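Local coordinates for protein alginate lyase (PDB 6KFN) that cleaves the polysaccharide alginate, probably by beta-elimination as in other alginate lyases, and is built as a right-handed parallel beta-helix, at residues Phe241-Gln246 / Val271-Asp276; Ala267-Asn272 / Leu292-Val297; Lys218-Val223 / Trp250-Thr255. All coordinates share one frame; numbering follows the deposited sequence. Where two conformers were deposited one is given.

Contact 1 of 3, residues Phe241-Gln246 / Val271-Asp276; sequences FQVHVQ and VNAVGD. With NA (sodium ion), chain C.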
loop_
_atom_site.group_PDB
_atom_site.type_symbol
_atom_site.label_atom_id
_atom_site.label_comp_id
_atom_site.label_asym_id
_atom_site.label_seq_id
_atom_site.Cartn_x
_atom_site.Cartn_y
_atom_site.Cartn_z
ATOM N N PHE A 241 3.904 5.872 14.803
ATOM C CA PHE A 241 4.155 4.500 14.395
ATOM C C PHE A 241 3.945 3.594 15.611
ATOM O O PHE A 241 4.335 3.952 16.727
ATOM C CB PHE A 241 5.599 4.315 13.880
ATOM C CG PHE A 241 6.026 5.342 12.846
ATOM C CD1 PHE A 241 5.299 5.541 11.680
ATOM C CD2 PHE A 241 7.163 6.102 13.045
ATOM C CE1 PHE A 241 5.705 6.459 10.732
ATOM C CE2 PHE A 241 7.588 7.026 12.096
ATOM C CZ PHE A 241 6.856 7.212 10.949
ATOM N N GLN A 242 3.348 2.434 15.370
ATOM C CA GLN A 242 3.168 1.420 16.394
ATOM C C GLN A 242 3.753 0.104 15.933
ATOM O O GLN A 242 3.872 -0.152 14.729
ATOM C CB GLN A 242 1.681 1.224 16.719
ATOM C CG GLN A 242 1.038 2.485 17.275
ATOM C CD GLN A 242 -0.453 2.402 17.420
ATOM O OE1 GLN A 242 -1.114 1.508 16.883
ATOM N NE2 GLN A 242 -1.022 3.366 18.112
ATOM N N VAL A 243 4.093 -0.734 16.912
ATOM C CA VAL A 243 4.504 -2.109 16.676
ATOM C C VAL A 243 3.685 -2.973 17.639
ATOM O O VAL A 243 3.581 -2.625 18.821
ATOM C CB VAL A 243 6.020 -2.333 16.888
ATOM C CG1 VAL A 243 6.466 -3.658 16.287
ATOM C CG2 VAL A 243 6.851 -1.189 16.310
ATOM N N HIS A 244 3.092 -4.051 17.143
ATOM C CA HIS A 244 2.258 -4.942 17.967
ATOM C C HIS A 244 2.617 -6.377 17.693
ATOM O O HIS A 244 3.021 -6.724 16.578
ATOM C CB HIS A 244 0.759 -4.753 17.659
ATOM C CG HIS A 244 0.166 -3.465 18.108
ATOM N ND1 HIS A 244 0.082 -2.341 17.306
ATOM C CD2 HIS A 244 -0.432 -3.138 19.274
ATOM C CE1 HIS A 244 -0.545 -1.378 17.982
ATOM N NE2 HIS A 244 -0.857 -1.841 19.167
ATOM N N VAL A 245 2.381 -7.227 18.718
ATOM C CA VAL A 245 2.560 -8.669 18.628
ATOM C C VAL A 245 1.192 -9.348 18.591
ATOM O O VAL A 245 0.511 -9.443 19.616
ATOM C CB VAL A 245 3.390 -9.179 19.820
ATOM C CG1 VAL A 245 3.639 -10.671 19.669
ATOM C CG2 VAL A 245 4.710 -8.436 19.924
ATOM N N GLN A 246 0.804 -9.849 17.426
ATOM C CA GLN A 246 -0.429 -10.593 17.272
ATOM C C GLN A 246 -0.257 -12.082 17.452
ATOM O O GLN A 246 -1.234 -12.788 17.769
ATOM C CB GLN A 246 -1.012 -10.331 15.881
ATOM C CG GLN A 246 -1.362 -8.901 15.622
ATOM C CD GLN A 246 -2.123 -8.202 16.755
ATOM O OE1 GLN A 246 -1.551 -7.451 17.564
ATOM N NE2 GLN A 246 -3.398 -8.510 16.836
ATOM N N VAL A 271 7.538 6.126 18.163
ATOM C CA VAL A 271 7.379 4.674 18.065
ATOM C C VAL A 271 6.820 4.164 19.376
ATOM O O VAL A 271 7.469 4.308 20.424
ATOM C CB VAL A 271 8.679 3.922 17.732
ATOM C CG1 VAL A 271 8.408 2.411 17.650
ATOM C CG2 VAL A 271 9.302 4.440 16.446
ATOM N N ASN A 272 5.636 3.560 19.313
ATOM C CA ASN A 272 5.003 2.904 20.462
ATOM C C ASN A 272 5.013 1.401 20.172
ATOM O O ASN A 272 4.170 0.906 19.411
ATOM C CB ASN A 272 3.600 3.441 20.668
ATOM C CG ASN A 272 2.962 2.889 21.895
ATOM O OD1 ASN A 272 3.604 2.195 22.710
ATOM N ND2 ASN A 272 1.692 3.221 22.085
ATOM N N ALA A 273 6.007 0.710 20.738
ATOM C CA ALA A 273 6.165 -0.723 20.550
ATOM C C ALA A 273 5.480 -1.404 21.735
ATOM O O ALA A 273 5.978 -1.353 22.860
ATOM C CB ALA A 273 7.642 -1.093 20.469
ATOM N N VAL A 274 4.315 -1.970 21.485
ATOM C CA VAL A 274 3.457 -2.448 22.569
ATOM C C VAL A 274 3.858 -3.853 23.016
ATOM O O VAL A 274 4.055 -4.748 22.193
ATOM C CB VAL A 274 1.994 -2.386 22.119
ATOM C CG1 VAL A 274 1.053 -2.895 23.202
ATOM C CG2 VAL A 274 1.619 -0.957 21.727
ATOM N N GLY A 275 3.928 -4.064 24.314
ATOM C CA GLY A 275 4.068 -5.400 24.853
ATOM C C GLY A 275 5.426 -5.988 24.580
ATOM O O GLY A 275 6.459 -5.436 24.954
ATOM N N ASP A 276 5.450 -7.131 23.881
ATOM C CA ASP A 276 6.672 -7.824 23.543
ATOM C C ASP A 276 7.268 -7.371 22.207
ATOM O O ASP A 276 8.284 -7.923 21.781
ATOM C CB ASP A 276 6.412 -9.342 23.498
ATOM C CG ASP A 276 6.090 -9.938 24.806
ATOM O OD1 ASP A 276 6.648 -9.526 25.829
ATOM O OD2 ASP A 276 5.257 -10.875 24.829
HETATM NA NA NA C . -3.432 1.224 16.425
HETATM O O HOH W 1 1.806 -6.099 21.230
HETATM O O HOH W 2 -2.911 1.983 14.244
HETATM O O HOH W 3 -3.400 -1.047 15.742
HETATM O O HOH W 4 -3.959 0.496 18.609
#

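Contact 2 of 3, residues Ala267-Asn272 / Leu292-Val297; sequences APYVVN and LYQGHV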
loop_
_atom_site.group_PDB
_atom_site.type_symbol
_atom_site.label_atom_id
_atom_site.label_comp_id
_atom_site.label_asym_id
_atom_site.label_seq_id
_atom_site.Cartn_x
_atom_site.Cartn_y
_atom_site.Cartn_z
ATOM N N ALA A 267 2.046 14.556 23.491
ATOM C CA ALA A 267 1.637 13.230 23.922
ATOM C C ALA A 267 1.892 12.094 22.934
ATOM O O ALA A 267 2.321 11.025 23.387
ATOM C CB ALA A 267 0.169 13.212 24.358
ATOM N N PRO A 268 1.649 12.223 21.626
ATOM C CA PRO A 268 1.850 11.053 20.749
ATOM C C PRO A 268 3.297 10.557 20.781
ATOM O O PRO A 268 4.237 11.343 20.830
ATOM C CB PRO A 268 1.485 11.616 19.372
ATOM C CG PRO A 268 0.447 12.671 19.679
ATOM C CD PRO A 268 0.963 13.338 20.924
ATOM N N TYR A 269 3.483 9.243 20.707
ATOM C CA TYR A 269 4.825 8.694 20.575
ATOM C C TYR A 269 5.236 8.651 19.107
ATOM O O TYR A 269 4.403 8.513 18.201
ATOM C CB TYR A 269 4.922 7.292 21.204
ATOM C CG TYR A 269 5.072 7.374 22.698
ATOM C CD1 TYR A 269 3.967 7.574 23.548
ATOM C CD2 TYR A 269 6.305 7.332 23.279
ATOM C CE1 TYR A 269 4.145 7.710 24.910
ATOM C CE2 TYR A 269 6.495 7.484 24.624
ATOM C CZ TYR A 269 5.393 7.696 25.414
ATOM O OH TYR A 269 5.522 7.860 26.789
ATOM N N VAL A 270 6.553 8.730 18.878
ATOM C CA VAL A 270 7.099 8.442 17.569
ATOM C C VAL A 270 7.005 6.963 17.248
ATOM O O VAL A 270 6.482 6.565 16.202
ATOM C CB VAL A 270 8.534 8.991 17.459
ATOM C CG1 VAL A 270 9.115 8.669 16.087
ATOM C CG2 VAL A 270 8.562 10.488 17.707
ATOM N N VAL A 271 7.538 6.126 18.163
ATOM C CA VAL A 271 7.379 4.674 18.065
ATOM C C VAL A 271 6.820 4.164 19.376
ATOM O O VAL A 271 7.469 4.308 20.424
ATOM C CB VAL A 271 8.679 3.922 17.732
ATOM C CG1 VAL A 271 8.408 2.411 17.650
ATOM C CG2 VAL A 271 9.302 4.440 16.446
ATOM N N ASN A 272 5.636 3.560 19.313
ATOM C CA ASN A 272 5.003 2.904 20.462
ATOM C C ASN A 272 5.013 1.401 20.172
ATOM O O ASN A 272 4.170 0.906 19.411
ATOM C CB ASN A 272 3.600 3.441 20.668
ATOM C CG ASN A 272 2.962 2.889 21.895
ATOM O OD1 ASN A 272 3.604 2.195 22.710
ATOM N ND2 ASN A 272 1.692 3.221 22.085
ATOM N N LEU A 292 8.871 10.219 22.690
ATOM C CA LEU A 292 9.706 9.627 21.669
ATOM C C LEU A 292 9.364 8.138 21.509
ATOM O O LEU A 292 8.603 7.762 20.615
ATOM C CB LEU A 292 11.170 9.925 21.986
ATOM C CG LEU A 292 12.138 9.601 20.863
ATOM C CD1 LEU A 292 11.840 10.376 19.539
ATOM C CD2 LEU A 292 13.550 9.820 21.380
ATOM N N TYR A 293 9.883 7.308 22.406
ATOM C CA TYR A 293 9.756 5.865 22.281
ATOM C C TYR A 293 9.147 5.249 23.529
ATOM O O TYR A 293 9.446 5.637 24.664
ATOM C CB TYR A 293 11.151 5.217 22.004
ATOM C CG TYR A 293 11.858 5.855 20.822
ATOM C CD1 TYR A 293 11.229 6.009 19.604
ATOM C CD2 TYR A 293 13.170 6.290 20.920
ATOM C CE1 TYR A 293 11.849 6.602 18.556
ATOM C CE2 TYR A 293 13.821 6.882 19.838
ATOM C CZ TYR A 293 13.134 7.051 18.660
ATOM O OH TYR A 293 13.716 7.651 17.553
ATOM N N GLN A 294 8.312 4.240 23.306
ATOM C CA GLN A 294 7.741 3.419 24.370
ATOM C C GLN A 294 7.906 1.961 23.982
ATOM O O GLN A 294 7.719 1.594 22.817
ATOM C CB GLN A 294 6.257 3.768 24.623
ATOM C CG GLN A 294 5.815 3.184 25.986
ATOM C CD GLN A 294 4.415 3.513 26.431
ATOM O OE1 GLN A 294 3.628 3.968 25.598
ATOM N NE2 GLN A 294 4.076 3.264 27.627
ATOM N N GLY A 295 8.252 1.145 24.978
ATOM C CA GLY A 295 8.414 -0.273 24.806
ATOM C C GLY A 295 9.874 -0.675 24.668
ATOM O O GLY A 295 10.793 -0.010 25.141
ATOM N N HIS A 296 10.063 -1.820 23.999
ATOM C CA HIS A 296 11.382 -2.419 23.793
ATOM C C HIS A 296 11.998 -1.804 22.543
ATOM O O HIS A 296 12.081 -2.429 21.488
ATOM C CB HIS A 296 11.267 -3.933 23.649
ATOM C CG HIS A 296 10.724 -4.630 24.848
ATOM N ND1 HIS A 296 9.375 -4.782 25.111
ATOM C CD2 HIS A 296 11.357 -5.266 25.865
ATOM C CE1 HIS A 296 9.199 -5.459 26.225
ATOM N NE2 HIS A 296 10.389 -5.780 26.694
ATOM N N VAL A 297 12.395 -0.543 22.678
ATOM C CA VAL A 297 12.977 0.222 21.587
ATOM C C VAL A 297 14.436 0.477 21.908
ATOM O O VAL A 297 14.761 1.154 22.891
ATOM C CB VAL A 297 12.225 1.536 21.313
ATOM C CG1 VAL A 297 12.858 2.239 20.106
ATOM C CG2 VAL A 297 10.747 1.274 21.062
#

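Contact 3 of 3, residues Lys218-Val223 / Trp250-Thr255; sequences KGNDAV and WGQNAT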
loop_
_atom_site.group_PDB
_atom_site.type_symbol
_atom_site.label_atom_id
_atom_site.label_comp_id
_atom_site.label_asym_id
_atom_site.label_seq_id
_atom_site.Cartn_x
_atom_site.Cartn_y
_atom_site.Cartn_z
ATOM N N LYS A 218 3.092 -5.116 12.436
ATOM C CA LYS A 218 2.862 -6.434 13.056
ATOM C C LYS A 218 3.726 -7.566 12.451
ATOM O O LYS A 218 3.893 -8.751 12.938
ATOM C CB LYS A 218 1.384 -6.795 13.020
ATOM C CG LYS A 218 0.602 -6.046 14.075
ATOM C CD LYS A 218 -0.835 -5.897 13.750
ATOM C CE LYS A 218 -0.943 -4.904 12.640
ATOM N NZ LYS A 218 -2.224 -4.158 12.644
ATOM N N GLY A 219 4.350 -7.281 11.257
ATOM C CA GLY A 219 5.320 -8.174 10.651
ATOM C C GLY A 219 6.698 -7.989 11.257
ATOM O O GLY A 219 6.891 -7.211 12.191
ATOM N N ASN A 220 7.639 -8.756 10.707
ATOM C CA ASN A 220 9.017 -8.767 11.164
ATOM C C ASN A 220 9.933 -8.104 10.146
ATOM O O ASN A 220 9.645 -8.046 8.941
ATOM C CB ASN A 220 9.520 -10.172 11.446
ATOM C CG ASN A 220 8.919 -10.730 12.728
ATOM O OD1 ASN A 220 8.123 -10.068 13.401
ATOM N ND2 ASN A 220 9.294 -11.941 13.072
ATOM N N ASP A 221 11.074 -7.627 10.653
ATOM C CA ASP A 221 12.139 -7.081 9.807
ATOM C C ASP A 221 11.683 -5.901 8.958
ATOM O O ASP A 221 12.236 -5.659 7.883
ATOM C CB ASP A 221 12.821 -8.165 8.960
ATOM C CG ASP A 221 13.421 -9.292 9.782
ATOM O OD1 ASP A 221 13.626 -9.105 11.007
ATOM O OD2 ASP A 221 13.678 -10.356 9.171
ATOM N N ALA A 222 10.697 -5.164 9.430
ATOM C CA ALA A 222 10.246 -3.994 8.691
ATOM C C ALA A 222 11.288 -2.897 8.817
ATOM O O ALA A 222 11.918 -2.725 9.856
ATOM C CB ALA A 222 8.906 -3.514 9.231
ATOM N N VAL A 223 11.486 -2.143 7.739
ATOM C CA VAL A 223 12.397 -1.011 7.708
ATOM C C VAL A 223 11.589 0.207 7.303
ATOM O O VAL A 223 11.094 0.269 6.186
ATOM C CB VAL A 223 13.570 -1.252 6.751
ATOM C CG1 VAL A 223 14.455 -0.021 6.664
ATOM C CG2 VAL A 223 14.384 -2.463 7.209
ATOM N N TRP A 250 6.289 -12.375 16.380
ATOM C CA TRP A 250 6.011 -11.392 15.339
ATOM C C TRP A 250 5.995 -10.003 15.973
ATOM O O TRP A 250 6.104 -9.841 17.183
ATOM C CB TRP A 250 4.719 -11.767 14.577
ATOM C CG TRP A 250 4.905 -13.032 13.804
ATOM C CD1 TRP A 250 4.622 -14.314 14.224
ATOM C CD2 TRP A 250 5.526 -13.172 12.522
ATOM N NE1 TRP A 250 4.998 -15.223 13.266
ATOM C CE2 TRP A 250 5.559 -14.550 12.222
ATOM C CE3 TRP A 250 6.089 -12.272 11.614
ATOM C CZ2 TRP A 250 6.151 -15.036 11.044
ATOM C CZ3 TRP A 250 6.653 -12.747 10.450
ATOM C CH2 TRP A 250 6.691 -14.127 10.175
ATOM N N GLY A 251 5.936 -8.968 15.131
ATOM C CA GLY A 251 6.159 -7.609 15.625
ATOM C C GLY A 251 7.559 -7.425 16.160
ATOM O O GLY A 251 7.772 -6.709 17.144
ATOM N N GLN A 252 8.533 -8.070 15.498
ATOM C CA GLN A 252 9.905 -8.101 15.946
ATOM C C GLN A 252 10.830 -7.414 14.962
ATOM O O GLN A 252 10.664 -7.492 13.731
ATOM C CB GLN A 252 10.392 -9.527 16.195
ATOM C CG GLN A 252 9.535 -10.282 17.200
ATOM C CD GLN A 252 9.549 -9.652 18.573
ATOM O OE1 GLN A 252 10.572 -9.296 19.141
ATOM N NE2 GLN A 252 8.363 -9.494 19.145
ATOM N N ASN A 253 11.888 -6.814 15.509
ATOM C CA ASN A 253 12.959 -6.255 14.709
ATOM C C ASN A 253 12.451 -5.246 13.692
ATOM O O ASN A 253 12.849 -5.261 12.538
ATOM C CB ASN A 253 13.806 -7.344 14.034
ATOM C CG ASN A 253 15.074 -6.792 13.431
ATOM O OD1 ASN A 253 15.751 -5.930 14.039
ATOM N ND2 ASN A 253 15.442 -7.274 12.258
ATOM N N ALA A 254 11.574 -4.342 14.120
ATOM C CA ALA A 254 11.188 -3.200 13.299
ATOM C C ALA A 254 12.249 -2.105 13.438
ATOM O O ALA A 254 12.703 -1.846 14.545
ATOM C CB ALA A 254 9.849 -2.643 13.756
ATOM N N THR A 255 12.681 -1.512 12.361
ATOM C CA THR A 255 13.697 -0.472 12.386
ATOM C C THR A 255 13.097 0.835 11.886
ATOM O O THR A 255 12.495 0.859 10.827
ATOM C CB THR A 255 14.899 -0.872 11.522
ATOM O OG1 THR A 255 15.453 -2.078 12.003
ATOM C CG2 THR A 255 15.946 0.234 11.468
HETATM O O HOH W 5 9.194 -5.502 12.083
HETATM O O HOH W 6 14.231 -4.089 10.569
#

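Contact 1 of 3, residues Phe241-Gln246 / Val271-Asp276
F241, Q242 and V243 pair in parallel with V271, N272 and A273, so that two successive coils of a right-handed parallel beta-helix stack residue upon residue. The strand axes approach to 4.6 Å and lie 15° apart, close to parallel, as expected of neighbouring coils.

Backbone bonds bind the coils in alternation: N272 N gives to F241 O, V243 N to N272 O at 3.0 Å, and V274 N to V243 O at 2.8 Å.

Apolar contacts gather on the buried face of F241, V243, V271 and A273, where F256 also packs. V243 CG2 meets V271 CG1 at 4.1 Å, while V271 CG2 sits at the edge of the F241 ring. Beyond the strands, the H244 imidazole lies obliquely against V274, NE2 being 3.7 Å from V274 CG2, and ND1 is hydrogen-bonded to D216 OD1. An alanine in place of H244 would probably leave D216 OD1 without this donor and V274 CG2 without the ring it packs on.

Polar groups occupy the other face. Q242 runs out straight past CG (chi2 172°), carrying OE1 to the sodium ion at 2.4 Å; three waters, D212 and the carbonyl of Y210 fill the remaining positions. Its NE2 bonds to D239 OD2, which also receives N272 ND2, so a second-shell carboxylate fixes which way the metal-binding amide is turned.

Where direct pairing stops, one water takes over: it accepts from V245 N and donates to V274 O, each 2.8 Å away.

Contact 2 of 3, residues Ala267-Asn272 / Leu292-Val297
L292 brings its carbonyl to the corner where the 267-272 segment turns at V270, and two consecutive N-H groups converge on it. V271 N binds L292 O at 3.1 Å and fairly straight (161°), whereas the bond from V270 N to the same oxygen is bent and weak. The carbonyl also stands at the edge of the Y269 ring, 3.5 Å from CD2. This is the C-terminal end of the beta-helix: strand 293-294 is the last strand of its parallel sheet within the chain, and it stacks on strand 269-273.

Y293 pairs with V271 and shares its side of the sheet. With CG beside the backbone N (chi1 -53°), its ring slants across V271, CD1 being 3.8 Å from V271 CB, while CE1 reaches V270 CG1. The Y293 side chain also touches A281, and its hydroxyl is hydrogen-bonded to N284.

Q294 follows, giving its N-H to V271 O at 3.0 Å. On the other face of the sheet its side chain lies alongside that of N272, pointing the same way, and N272 ND2 is held by D239. Q294 CB sits over one face of the Y269 ring in a CH-pi contact, 3.9 Å from the ring centroid and 20° off its normal.

G295 adopts backbone angles that a residue with a side chain could hardly take, because its CB would collide with the oxygen of Q294. H296 then centres an inverse gamma turn, and V297 comes back to set CG2 4.3 Å from V271 CG1.

Backbone N-H and carbonyl groups thus make the hydrogen bonds, V270, V271, Y293 and V297 add apolar packing, and Q294 CB packs on the Y269 ring, so the terminal coil is joined to its neighbour with no salt bridge between the two segments.

Contact 3 of 3, residues Lys218-Val223 / Trp250-Thr255
N220 OD1 accepts the backbone N-H of Q252 at 2.9 Å, although that donor stands 48° out of the amide plane; G251 N is nearly as close but poorly angled. The other half of the amide gives ND2 to G249 O. With both ends engaged, CG lies beside the backbone N (chi1 -73°), which carries the amide over one face of the W250 ring, ND2 3.5 Å above its plane and toward the rim, the two planes 28° apart.

Here two adjacent coils of the beta-helix stack through their turns as well as their strands. D221 and N253 both adopt left-handed helical backbone angles, and their side chains meet: N253 ND2 reaches D221 OD1 at 2.9 Å in an almost straight bond, from above the carboxylate plane.

Main-chain groups are served directly or by water. D221 N donates to Q252 O and T255 N to A222 O, while G251 N makes a weak bond to K218 O. One water accepts from A222 N and donates to G219 O and Q252 O; another donates to A222 O and N253 O and accepts from T255 OG1. Q252 folds back to give NE2 to W250 O at 3.0 Å, while its OE1 meets T278.

Two waters thus add bonds beside the direct ones and N220 OD1 takes a main-chain N-H, so the coils stay joined through irregular turns.

Overall arrangement
From the N terminus, the chain enters contact 3 at 218-223, just past strand 215-217, then reaches 241-246 of contact 1 one coil later. Contact 3 closes at 250-255 while contact 1 is still open, so these two cross, and D276 O meets Q252 NE2 between them. Contact 2 opens at 267-272, after contact 3 has closed, and overlaps contact 1 at V271 and N272, since strand 269-273 serves both; contact 1 closes at 271-276 and contact 2 at 292-297. Contacts 1 and 2 thus add successive strands to one sheet near the C-terminal end, while contact 3 joins the turns leading to strands 223-230 and 254-257.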